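Local coordinates for fructose-bisphosphate aldolase (Slackia heliotrinireducens, PDB 4MOZ), which belongs to the DeoC/LacD family of aldolases and folds as a parallel eight-stranded TIM barrel, at residues C[144-149]-C[153-158]; C[178-181]-C[187-190]; C[301-304]-C[308-311]; C[34-39]-C[293-298]; C[63-68]-C[88-93]. All blocks are in the same frame, centred on the assembly; numbering follows the deposited sequence.

Contact 1. Residues C[144-149]-C[153-158]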
# COMPACT_ATOMS: atom_id res chain seq x y z
N THR C 144 3.04 8.27 -18.47
CA THR C 144 3.66 7.20 -19.26
C THR C 144 3.31 5.81 -18.73
O THR C 144 3.37 5.56 -17.53
CB THR C 144 5.20 7.33 -19.27
OG1 THR C 144 5.55 8.59 -19.84
CG2 THR C 144 5.84 6.21 -20.08
N LEU C 145 2.95 4.90 -19.64
CA LEU C 145 2.72 3.49 -19.28
C LEU C 145 3.63 2.60 -20.10
O LEU C 145 3.69 2.74 -21.32
CB LEU C 145 1.27 3.07 -19.54
CG LEU C 145 0.12 3.72 -18.77
CD1 LEU C 145 -0.45 4.89 -19.56
CD2 LEU C 145 -0.95 2.67 -18.50
N TYR C 146 4.32 1.68 -19.43
CA TYR C 146 5.08 0.64 -20.12
C TYR C 146 4.28 -0.65 -20.08
O TYR C 146 4.37 -1.42 -19.12
CB TYR C 146 6.48 0.45 -19.50
CG TYR C 146 7.23 1.75 -19.31
CD1 TYR C 146 7.84 2.40 -20.38
CD2 TYR C 146 7.30 2.34 -18.05
CE1 TYR C 146 8.51 3.61 -20.20
CE2 TYR C 146 7.96 3.54 -17.86
CZ TYR C 146 8.56 4.17 -18.93
OH TYR C 146 9.22 5.37 -18.72
N LEU C 147 3.47 -0.87 -21.11
CA LEU C 147 2.72 -2.12 -21.23
C LEU C 147 3.71 -3.26 -21.39
O LEU C 147 4.77 -3.09 -21.99
CB LEU C 147 1.76 -2.08 -22.41
CG LEU C 147 0.73 -0.93 -22.44
CD1 LEU C 147 -0.15 -1.04 -23.69
CD2 LEU C 147 -0.13 -0.89 -21.18
N GLY C 148 3.37 -4.42 -20.84
CA GLY C 148 4.22 -5.60 -20.94
C GLY C 148 5.38 -5.63 -19.96
O GLY C 148 6.12 -6.61 -19.91
N SER C 149 5.55 -4.55 -19.19
CA SER C 149 6.47 -4.54 -18.06
C SER C 149 5.85 -5.36 -16.94
O SER C 149 4.62 -5.42 -16.82
CB SER C 149 6.72 -3.12 -17.57
OG SER C 149 7.43 -3.11 -16.33
N ALA C 153 0.72 -3.39 -14.14
CA ALA C 153 -0.48 -3.27 -13.31
C ALA C 153 -0.54 -1.97 -12.51
O ALA C 153 -1.59 -1.32 -12.45
CB ALA C 153 -0.60 -4.47 -12.37
N THR C 154 0.59 -1.60 -11.91
CA THR C 154 0.68 -0.39 -11.10
C THR C 154 0.39 0.85 -11.95
O THR C 154 -0.35 1.74 -11.53
CB THR C 154 2.06 -0.27 -10.44
OG1 THR C 154 2.38 -1.50 -9.77
CG2 THR C 154 2.08 0.87 -9.42
N MSE C 155 0.97 0.87 -13.15
CA MSE C 155 0.81 2.00 -14.06
C MSE C 155 -0.59 2.06 -14.67
O MSE C 155 -1.15 3.15 -14.81
CB MSE C 155 1.90 1.99 -15.12
CG MSE C 155 3.24 2.44 -14.57
SE MSE C 155 4.70 2.28 -15.83
CE MSE C 155 4.88 0.33 -15.86
N LEU C 156 -1.15 0.90 -15.02
CA LEU C 156 -2.55 0.84 -15.46
C LEU C 156 -3.50 1.47 -14.44
O LEU C 156 -4.37 2.26 -14.80
CB LEU C 156 -2.98 -0.60 -15.78
CG LEU C 156 -2.55 -1.22 -17.11
CD1 LEU C 156 -2.94 -2.69 -17.17
CD2 LEU C 156 -3.13 -0.46 -18.30
N ALA C 157 -3.30 1.12 -13.17
CA ALA C 157 -4.14 1.60 -12.06
C ALA C 157 -3.97 3.09 -11.83
O ALA C 157 -4.95 3.80 -11.61
CB ALA C 157 -3.83 0.83 -10.79
N GLU C 158 -2.73 3.58 -11.86
CA GLU C 158 -2.48 5.01 -11.71
C GLU C 158 -3.08 5.78 -12.89
O GLU C 158 -3.77 6.78 -12.68
CB GLU C 158 -0.99 5.32 -11.56
CG GLU C 158 -0.38 4.88 -10.23
CD GLU C 158 1.09 5.24 -10.07
OE1 GLU C 158 1.72 5.75 -11.02
OE2 GLU C 158 1.62 5.02 -8.96
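Met-155, present as selenomethionine, fills the tight half of this contact with its side chain. It reaches from helix 152-168 to the end of strand 138-145 and the turn that follows. Its SE lies 3.4 Å from CD2 of Tyr-146, in a Met-aromatic contact with an oblique approach to the ring. The chain is straight as far as SE, then bends (chi3 -72°). That bend places CE in the ring plane, at the edge, 3.8 Å from CD2 of Tyr-146. One face of the same ring carries a methyl of its own segment, with Thr-144 CG2 3.5 Å above the plane near the rim. Thr-144 OG1 is bonded to Lys-102.

Leu-145 continues the close packing. Its CD2 is 3.7 Å from Met-155 O and 3.8 Å from CD2 of Leu-156, the two leucines crossing at about a right angle. The contact thins from there. CD2 of Leu-147 meets CD2 of Leu-156 at 4.2 Å, and Ser-149 CB is 4.3 Å from Met-155 CE. Ser-149 OG bonds to Pro-117 O. On the outer side of the helix, Ala-153 and Ala-157 point away from the strand and stay partly exposed. A second subunit packs there, with its Tyr-118 on Ala-153 and its Gln-121 on Ala-157.

No hydrogen bond joins the segments; the contact is largely apolar. Residues 146-149 form a type II turn, with Gly-148 at positive phi. Strand, turn and returning helix make up the first half of a beta-alpha-beta unit of the TIM barrel.

Contact 2. Residues C[178-181]-C[187-190]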
# COMPACT_ATOMS: atom_id res chain seq x y z
N TYR C 178 4.53 3.27 -24.19
CA TYR C 178 5.68 2.59 -24.76
C TYR C 178 5.78 1.18 -24.20
O TYR C 178 6.35 0.98 -23.13
CB TYR C 178 6.96 3.34 -24.42
CG TYR C 178 7.04 4.76 -24.91
CD1 TYR C 178 6.77 5.09 -26.24
CD2 TYR C 178 7.44 5.79 -24.06
CE1 TYR C 178 6.86 6.39 -26.70
CE2 TYR C 178 7.53 7.09 -24.50
CZ TYR C 178 7.25 7.39 -25.82
OH TYR C 178 7.35 8.68 -26.25
N PRO C 179 5.21 0.19 -24.91
CA PRO C 179 5.38 -1.18 -24.44
C PRO C 179 6.87 -1.51 -24.30
O PRO C 179 7.62 -1.46 -25.26
CB PRO C 179 4.72 -2.01 -25.54
CG PRO C 179 3.65 -1.10 -26.06
CD PRO C 179 4.26 0.27 -26.04
N ARG C 180 7.27 -1.80 -23.07
CA ARG C 180 8.67 -2.02 -22.76
C ARG C 180 8.81 -3.05 -21.65
O ARG C 180 8.07 -3.03 -20.66
CB ARG C 180 9.35 -0.71 -22.35
CG ARG C 180 10.87 -0.81 -22.25
CD ARG C 180 11.51 0.56 -22.07
NE ARG C 180 11.22 1.44 -23.19
CZ ARG C 180 11.27 2.77 -23.15
NH1 ARG C 180 11.61 3.40 -22.02
NH2 ARG C 180 10.98 3.48 -24.24
N GLY C 181 9.78 -3.94 -21.82
CA GLY C 181 10.04 -4.97 -20.84
C GLY C 181 10.60 -6.22 -21.47
O GLY C 181 10.57 -6.39 -22.69
N ASP C 187 9.89 -6.73 -30.12
CA ASP C 187 8.57 -6.33 -30.60
C ASP C 187 8.18 -4.89 -30.24
O ASP C 187 7.04 -4.48 -30.50
CB ASP C 187 7.50 -7.30 -30.09
CG ASP C 187 7.74 -8.73 -30.54
OD1 ASP C 187 8.27 -8.93 -31.65
OD2 ASP C 187 7.40 -9.65 -29.77
N GLU C 188 9.11 -4.13 -29.67
CA GLU C 188 8.85 -2.75 -29.22
C GLU C 188 8.14 -1.87 -30.25
O GLU C 188 7.20 -1.14 -29.91
CB GLU C 188 10.14 -2.06 -28.76
CG GLU C 188 10.35 -2.06 -27.26
CD GLU C 188 11.24 -0.92 -26.79
OE1 GLU C 188 12.34 -0.75 -27.36
OE2 GLU C 188 10.85 -0.20 -25.85
N LYS C 189 8.58 -1.94 -31.50
CA LYS C 189 8.07 -1.05 -32.54
C LYS C 189 7.43 -1.81 -33.71
O LYS C 189 7.31 -1.28 -34.82
CB LYS C 189 9.18 -0.09 -33.01
CG LYS C 189 9.61 0.87 -31.91
CD LYS C 189 10.87 1.65 -32.27
CE LYS C 189 11.22 2.61 -31.15
NZ LYS C 189 12.52 3.29 -31.40
N ALA C 190 7.01 -3.04 -33.45
CA ALA C 190 6.20 -3.79 -34.41
C ALA C 190 4.86 -3.07 -34.59
O ALA C 190 4.35 -2.47 -33.65
CB ALA C 190 5.99 -5.22 -33.94
O HOH W 1 8.30 0.98 -26.27
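Arg-180 and Glu-188 meet with their flat ends turned steeply to each other, the guanidinium and carboxylate planes 75° apart. The carboxylate comes to the edge of the guanidinium, and OE2 lies close to its plane. The bond uses NE. Arg-180 NE donates to Glu-188 OE2 at 3.1 Å, with a nearly straight N-H...O angle of 165°. The donor meets OE2 nearly along the C-O bond direction. This single link is both hydrogen bond and salt bridge.

Arg-180 starts away from its own amide, with CG anti to the backbone N (chi1 -170°), and bends at chi3. NE is thereby turned to the acid, while CG of Arg-180 passes 3.7 Å from OE2. Glu-188 stretches out beyond CG to reach across. On its way its CG passes 3.4 Å from Pro-179 O.

A water ties the same acid to the backbone. It donates to Pro-179 O at 2.7 Å and to Glu-188 OE2 at 2.8 Å. OE2 therefore takes two donors, which should help to fix the carboxylate.

Both segments belong to the loop between strand 172-177 and helix 191-204. Arg-180 is backbone-bonded to Leu-147, in the neighbouring loop after strand 138-145. Residues 187-190 form a type I turn, and Ala-190 is the N-cap of helix 191-204. Pro-179 packs on Thr-193 and Ala-197 of that helix.

Contact 3. Residues C[301-304]-C[308-311]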
# COMPACT_ATOMS: atom_id res chain seq x y z
N ALA C 301 7.28 24.53 -45.08
CA ALA C 301 7.68 24.36 -43.69
C ALA C 301 9.20 24.44 -43.54
O ALA C 301 9.71 25.07 -42.61
CB ALA C 301 7.17 23.03 -43.15
N LEU C 302 9.92 23.83 -44.49
CA LEU C 302 11.37 23.87 -44.51
C LEU C 302 11.90 25.29 -44.67
O LEU C 302 12.94 25.65 -44.09
CB LEU C 302 11.90 22.95 -45.62
CG LEU C 302 13.42 22.73 -45.71
CD1 LEU C 302 14.00 22.24 -44.38
CD2 LEU C 302 13.75 21.77 -46.83
N ALA C 303 11.19 26.10 -45.45
CA ALA C 303 11.50 27.52 -45.62
C ALA C 303 11.37 28.29 -44.30
O ALA C 303 12.15 29.21 -44.03
CB ALA C 303 10.61 28.15 -46.68
N VAL C 304 10.38 27.90 -43.49
CA VAL C 304 10.21 28.46 -42.15
C VAL C 304 11.37 28.04 -41.25
O VAL C 304 11.95 28.88 -40.55
CB VAL C 304 8.86 28.05 -41.52
CG1 VAL C 304 8.79 28.50 -40.06
CG2 VAL C 304 7.69 28.64 -42.30
N GLU C 308 13.67 31.61 -44.00
CA GLU C 308 13.27 32.30 -45.22
C GLU C 308 11.90 32.96 -45.07
O GLU C 308 11.63 34.00 -45.67
CB GLU C 308 13.27 31.34 -46.41
CG GLU C 308 14.66 30.87 -46.81
CD GLU C 308 14.66 29.57 -47.61
OE1 GLU C 308 13.65 29.25 -48.26
OE2 GLU C 308 15.69 28.86 -47.57
N GLU C 309 11.04 32.36 -44.26
CA GLU C 309 9.72 32.91 -43.95
C GLU C 309 9.49 32.81 -42.45
O GLU C 309 9.99 31.89 -41.80
CB GLU C 309 8.62 32.12 -44.65
CG GLU C 309 8.71 32.07 -46.17
CD GLU C 309 7.73 31.08 -46.79
OE1 GLU C 309 6.88 30.53 -46.06
OE2 GLU C 309 7.81 30.86 -48.02
N ASP C 310 8.72 33.74 -41.89
CA ASP C 310 8.29 33.64 -40.50
C ASP C 310 7.02 32.78 -40.43
O ASP C 310 6.43 32.45 -41.46
CB ASP C 310 8.05 35.04 -39.92
CG ASP C 310 8.05 35.05 -38.39
OD1 ASP C 310 8.34 34.01 -37.77
OD2 ASP C 310 7.75 36.12 -37.81
N PHE C 311 6.63 32.39 -39.22
CA PHE C 311 5.34 31.72 -39.01
C PHE C 311 4.67 32.16 -37.71
O PHE C 311 5.30 32.20 -36.65
CB PHE C 311 5.47 30.19 -39.05
CG PHE C 311 4.18 29.46 -38.78
CD1 PHE C 311 3.21 29.33 -39.78
CD2 PHE C 311 3.91 28.93 -37.53
CE1 PHE C 311 2.01 28.69 -39.53
CE2 PHE C 311 2.71 28.29 -37.27
CZ PHE C 311 1.76 28.16 -38.28
O HOH W 2 11.38 31.26 -39.40
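Ala-303 makes the first contact, through its backbone carbonyl near the end of helix 298-305. Its O accepts from Glu-308 N at 2.8 Å, almost in line with the carbonyl bond although the N-H...O angle is a bent 132°. Glu-309 N adds a second, weak bond to Ala-303 O at 3.3 Å. The methyl of Ala-303 is flanked by the two glutamates. Its CB lies 3.6 Å from Glu-308 OE1 and 4.1 Å from Glu-309 CD, the latter chain running extended past it. The acid end of Glu-309 is held by Arg-300 in a salt bridge.

Val-304 comes next and is buried. Its CA-H points at Glu-309 O, with CA and O 3.5 Å apart and an angle of 165° at the hydrogen. A water donates to both Val-304 O and Glu-309 O. CG1 of Val-304, anti to the backbone N, reaches CB of Phe-311 at 3.9 Å. The ring of Phe-311 leads away from that touch to an edge-to-face pair with Tyr-296. Asp-310 points away from residues 301-304 and forms a salt bridge with Lys-286 of helix 278-294.

Backbone atoms thus carry most of the polar grip across the segments, so the returning chain is held largely without side-chain bonds. The two glutamate acids meet the methyl of Ala-303, not the carbonyls. Arg-300 probably balances the charge of Glu-309, and Lys-286 that of Asp-310.

Contact 4. Residues C[34-39]-C[293-298]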
# COMPACT_ATOMS: atom_id res chain seq x y z
N THR C 34 -7.33 24.03 -33.50
CA THR C 34 -7.21 23.28 -34.74
C THR C 34 -7.67 21.82 -34.64
O THR C 34 -7.97 21.19 -35.65
CB THR C 34 -5.76 23.26 -35.27
OG1 THR C 34 -4.97 22.36 -34.48
CG2 THR C 34 -5.16 24.66 -35.26
N GLY C 35 -7.70 21.28 -33.42
CA GLY C 35 -7.97 19.86 -33.22
C GLY C 35 -6.71 19.01 -33.36
O GLY C 35 -6.77 17.78 -33.23
N ARG C 36 -5.58 19.66 -33.62
CA ARG C 36 -4.30 18.97 -33.77
C ARG C 36 -3.37 19.33 -32.61
O ARG C 36 -3.34 20.48 -32.17
CB ARG C 36 -3.64 19.37 -35.10
CG ARG C 36 -4.40 18.96 -36.35
CD ARG C 36 -3.73 17.78 -37.05
NE ARG C 36 -4.31 17.55 -38.37
CZ ARG C 36 -3.85 18.07 -39.51
NH1 ARG C 36 -2.78 18.85 -39.53
NH2 ARG C 36 -4.47 17.79 -40.65
N LEU C 37 -2.61 18.36 -32.12
CA LEU C 37 -1.75 18.61 -30.97
C LEU C 37 -0.27 18.67 -31.34
O LEU C 37 0.32 17.66 -31.74
CB LEU C 37 -1.97 17.57 -29.86
CG LEU C 37 -1.16 17.76 -28.57
CD1 LEU C 37 -1.58 19.02 -27.83
CD2 LEU C 37 -1.27 16.54 -27.67
N MSE C 38 0.30 19.86 -31.20
CA MSE C 38 1.75 20.05 -31.30
C MSE C 38 2.29 20.09 -29.87
O MSE C 38 2.10 21.08 -29.16
CB MSE C 38 2.09 21.34 -32.06
CG MSE C 38 3.56 21.49 -32.45
SE MSE C 38 4.76 21.72 -30.91
CE MSE C 38 6.39 22.24 -31.87
N LEU C 39 2.93 19.00 -29.45
CA LEU C 39 3.44 18.87 -28.09
C LEU C 39 4.95 19.06 -28.02
O LEU C 39 5.71 18.34 -28.68
CB LEU C 39 3.03 17.52 -27.49
CG LEU C 39 3.40 17.24 -26.02
CD1 LEU C 39 2.32 16.42 -25.33
CD2 LEU C 39 4.76 16.57 -25.88
N LEU C 293 -0.50 22.62 -37.44
CA LEU C 293 -1.63 23.51 -37.17
C LEU C 293 -2.17 24.24 -38.41
O LEU C 293 -3.36 24.57 -38.46
CB LEU C 293 -1.26 24.53 -36.08
CG LEU C 293 -0.63 23.97 -34.80
CD1 LEU C 293 -0.06 25.08 -33.93
CD2 LEU C 293 -1.62 23.12 -34.01
N ALA C 294 -1.30 24.49 -39.39
CA ALA C 294 -1.65 25.31 -40.55
C ALA C 294 -1.58 24.59 -41.91
O ALA C 294 -1.79 25.22 -42.95
CB ALA C 294 -0.81 26.58 -40.57
N ASP C 295 -1.27 23.30 -41.90
CA ASP C 295 -1.36 22.44 -43.10
C ASP C 295 -0.30 22.66 -44.18
O ASP C 295 -0.46 22.19 -45.31
CB ASP C 295 -2.76 22.53 -43.72
CG ASP C 295 -3.86 22.16 -42.74
OD1 ASP C 295 -3.92 20.98 -42.34
OD2 ASP C 295 -4.65 23.06 -42.36
N TYR C 296 0.79 23.35 -43.84
CA TYR C 296 1.88 23.59 -44.79
C TYR C 296 2.38 22.31 -45.45
O TYR C 296 2.39 21.24 -44.84
CB TYR C 296 3.08 24.24 -44.09
CG TYR C 296 3.02 25.74 -43.90
CD1 TYR C 296 1.84 26.38 -43.52
CD2 TYR C 296 4.17 26.52 -44.05
CE1 TYR C 296 1.80 27.75 -43.33
CE2 TYR C 296 4.14 27.89 -43.86
CZ TYR C 296 2.95 28.50 -43.50
OH TYR C 296 2.91 29.86 -43.30
N ASP C 297 2.78 22.44 -46.72
CA ASP C 297 3.61 21.45 -47.40
C ASP C 297 4.96 21.39 -46.71
O ASP C 297 5.35 22.33 -46.01
CB ASP C 297 3.82 21.83 -48.87
CG ASP C 297 2.65 21.45 -49.76
OD1 ASP C 297 1.78 20.66 -49.33
OD2 ASP C 297 2.60 21.95 -50.91
N VAL C 298 5.68 20.29 -46.92
CA VAL C 298 7.03 20.11 -46.38
C VAL C 298 7.97 21.25 -46.82
O VAL C 298 8.71 21.81 -46.00
CB VAL C 298 7.62 18.73 -46.77
CG1 VAL C 298 9.08 18.62 -46.36
CG2 VAL C 298 6.80 17.62 -46.14
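Asp-295 faces Arg-36 from a residue with positive phi (72°), where the chain leaves helix 278-294. The contact ties the end of this helix, which follows the eighth strand of the TIM barrel, to the start of the first strand, 37-41. The salt bridge is long. Asp-295 OD1 lies 3.7 Å from both NH1 and NH2 of Arg-36, in an oblique approach. The guanidinium and carboxylate planes are close to perpendicular, 85° apart. Each charge also has a hydrogen-bonded partner: Arg-36 NH1 with Thr-292 O, and Asp-295 OD1 with Tyr-260 OH.

Leu-293 supplies the apolar half. Its CD2 sits 3.6 Å from Arg-36 O, in the loop just before strand 37-41. Thr-34 crosses it at about a right angle, with CG2 4.0 Å from CB of Leu-293. Further along, Met-38 turns its side chain to helix 278-294 and packs on Ile-288 and Ser-289.

Thr-34 also shapes its own loop in an ST turn. The chi1 of 75° sets OG1 between the backbone N and the carbonyl carbon. OG1 also hydrogen-bonds to Thr-31 O. It accepts from Arg-36 N at 2.9 Å, while CD2 of Leu-293 rests 3.5 Å from the same oxygen.

Contact 5. Residues C[63-68]-C[88-93]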
# COMPACT_ATOMS: atom_id res chain seq x y z
N SER C 63 22.08 23.51 -21.76
CA SER C 63 22.49 23.16 -20.40
C SER C 63 21.78 24.02 -19.33
O SER C 63 21.80 23.67 -18.16
CB SER C 63 24.01 23.25 -20.25
OG SER C 63 24.44 24.58 -20.43
N ASP C 64 21.16 25.12 -19.74
CA ASP C 64 20.34 25.92 -18.84
C ASP C 64 18.87 25.59 -19.09
O ASP C 64 18.38 25.75 -20.20
CB ASP C 64 20.60 27.42 -19.06
CG ASP C 64 19.87 28.32 -18.06
OD1 ASP C 64 18.90 27.89 -17.39
OD2 ASP C 64 20.27 29.50 -17.95
N PRO C 65 18.15 25.11 -18.05
CA PRO C 65 16.74 24.72 -18.18
C PRO C 65 15.80 25.83 -18.65
O PRO C 65 14.76 25.53 -19.23
CB PRO C 65 16.37 24.30 -16.76
CG PRO C 65 17.66 23.86 -16.16
CD PRO C 65 18.69 24.79 -16.72
N GLU C 66 16.15 27.10 -18.40
CA GLU C 66 15.31 28.21 -18.85
C GLU C 66 15.19 28.26 -20.38
O GLU C 66 14.21 28.78 -20.93
CB GLU C 66 15.81 29.55 -18.30
CG GLU C 66 14.74 30.63 -18.35
CD GLU C 66 15.14 31.94 -17.69
OE1 GLU C 66 16.17 31.99 -16.97
OE2 GLU C 66 14.42 32.94 -17.89
N HIS C 67 16.19 27.69 -21.06
CA HIS C 67 16.16 27.45 -22.50
C HIS C 67 14.84 26.88 -22.96
O HIS C 67 14.26 27.35 -23.95
CB HIS C 67 17.31 26.51 -22.85
CG HIS C 67 17.52 26.29 -24.34
ND1 HIS C 67 17.82 27.29 -25.18
CD2 HIS C 67 17.51 25.12 -25.10
CE1 HIS C 67 17.97 26.80 -26.42
NE2 HIS C 67 17.79 25.46 -26.37
N LEU C 68 14.34 25.87 -22.24
CA LEU C 68 13.08 25.21 -22.59
C LEU C 68 11.90 26.17 -22.57
O LEU C 68 11.04 26.14 -23.45
CB LEU C 68 12.81 24.02 -21.67
CG LEU C 68 13.93 22.97 -21.52
CD1 LEU C 68 13.61 21.97 -20.42
CD2 LEU C 68 14.20 22.25 -22.83
N ALA C 88 6.81 24.76 -12.01
CA ALA C 88 6.64 25.64 -10.85
C ALA C 88 7.76 26.68 -10.70
O ALA C 88 7.51 27.80 -10.24
CB ALA C 88 6.52 24.82 -9.58
N ARG C 89 8.97 26.32 -11.09
CA ARG C 89 10.14 27.18 -10.88
C ARG C 89 10.24 28.31 -11.90
O ARG C 89 10.93 29.30 -11.66
CB ARG C 89 11.44 26.38 -10.85
CG ARG C 89 11.45 25.17 -9.93
CD ARG C 89 11.40 25.54 -8.45
NE ARG C 89 12.58 26.28 -8.00
CZ ARG C 89 12.81 26.60 -6.73
NH1 ARG C 89 11.97 26.22 -5.78
NH2 ARG C 89 13.90 27.29 -6.41
N TYR C 90 9.55 28.16 -13.03
CA TYR C 90 9.67 29.12 -14.13
C TYR C 90 8.35 29.75 -14.60
O TYR C 90 8.37 30.82 -15.20
CB TYR C 90 10.37 28.48 -15.32
CG TYR C 90 11.81 28.10 -15.06
CD1 TYR C 90 12.84 29.01 -15.29
CD2 TYR C 90 12.15 26.83 -14.57
CE1 TYR C 90 14.17 28.68 -15.06
CE2 TYR C 90 13.47 26.49 -14.33
CZ TYR C 90 14.48 27.42 -14.58
OH TYR C 90 15.79 27.10 -14.34
N ALA C 91 7.23 29.08 -14.33
CA ALA C 91 5.92 29.47 -14.88
C ALA C 91 5.52 30.92 -14.62
O ALA C 91 4.85 31.52 -15.46
CB ALA C 91 4.83 28.53 -14.40
N ALA C 92 5.91 31.47 -13.47
CA ALA C 92 5.56 32.85 -13.14
C ALA C 92 6.17 33.85 -14.14
O ALA C 92 5.57 34.87 -14.44
CB ALA C 92 5.97 33.20 -11.71
N ASP C 93 7.35 33.51 -14.66
CA ASP C 93 8.02 34.34 -15.65
C ASP C 93 7.64 33.99 -17.09
O ASP C 93 8.05 34.66 -18.03
CB ASP C 93 9.54 34.25 -15.49
CG ASP C 93 10.02 34.88 -14.20
OD1 ASP C 93 9.49 35.93 -13.82
OD2 ASP C 93 10.93 34.31 -13.58
O HOH W 3 17.64 28.65 -14.98
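Glu-66 and Tyr-90 mark the closest approach of the two backbones, their CA atoms 7.4 Å apart. Residues 63-68 lead into helix 66-74, and residues 88-93 lie on the last part of helix 84-90 and beyond it. Asp-64 caps the first turn: its OD1 accepts from Glu-66 N at 3.0 Å. The donor lies above the carboxylate plane, 47° out of it. No direct hydrogen bond joins the two segments.

The Tyr-90 side chain spans the gap. CG lies anti to its carbonyl carbon (chi1 -65°), and the ring points at the helix start. The aliphatic stem of Glu-66 packs obliquely on the ring, with CB 3.7 Å from CE1 of Tyr-90. Pro-65 CB comes up to the phenol end, also obliquely, 3.7 Å from Tyr-90 OH. A water in the ring plane sits 2.5 Å from Tyr-90 OH and donates to Asp-64 OD1 at 2.8 Å. The capping carboxylate is thereby tied to the tyrosine. The acid of Glu-66 is bonded to Tyr-94 through OE2. A third subunit adjoins: its Arg-235 forms a salt bridge with Asp-93 and gives a weak backbone bond to Tyr-90 OH.

The site lies between helix 66-74, which comes before strand 79-82 in the chain, and helix 84-90, which comes after it. Phe-69 of helix 66-74 stacks on the Tyr-90 ring and joins the two helices.

Overall arrangement
Contact 4 spans nearly the whole chain, bringing the start of strand 37-41 to the end of helix 278-294. Contacts 5, 1 and 2 follow in that order inside its loop, and contact 3 comes after it. Contacts 1 and 2 touch, with centres about 13 Å apart, and lie after the adjacent strands 138-145 and 172-177. Contacts 3 and 4 also touch, with centres about 14 Å apart, through the successive helices 278-294 and 298-305. These pairs are well separated: the centres of contacts 1 and 3 are about 40 Å apart. Contact 5 is about 26 Å from contact 4, centre to centre. Contacts 1 and 5 also border other subunits, so the set covers barrel, C-terminal region and assembly.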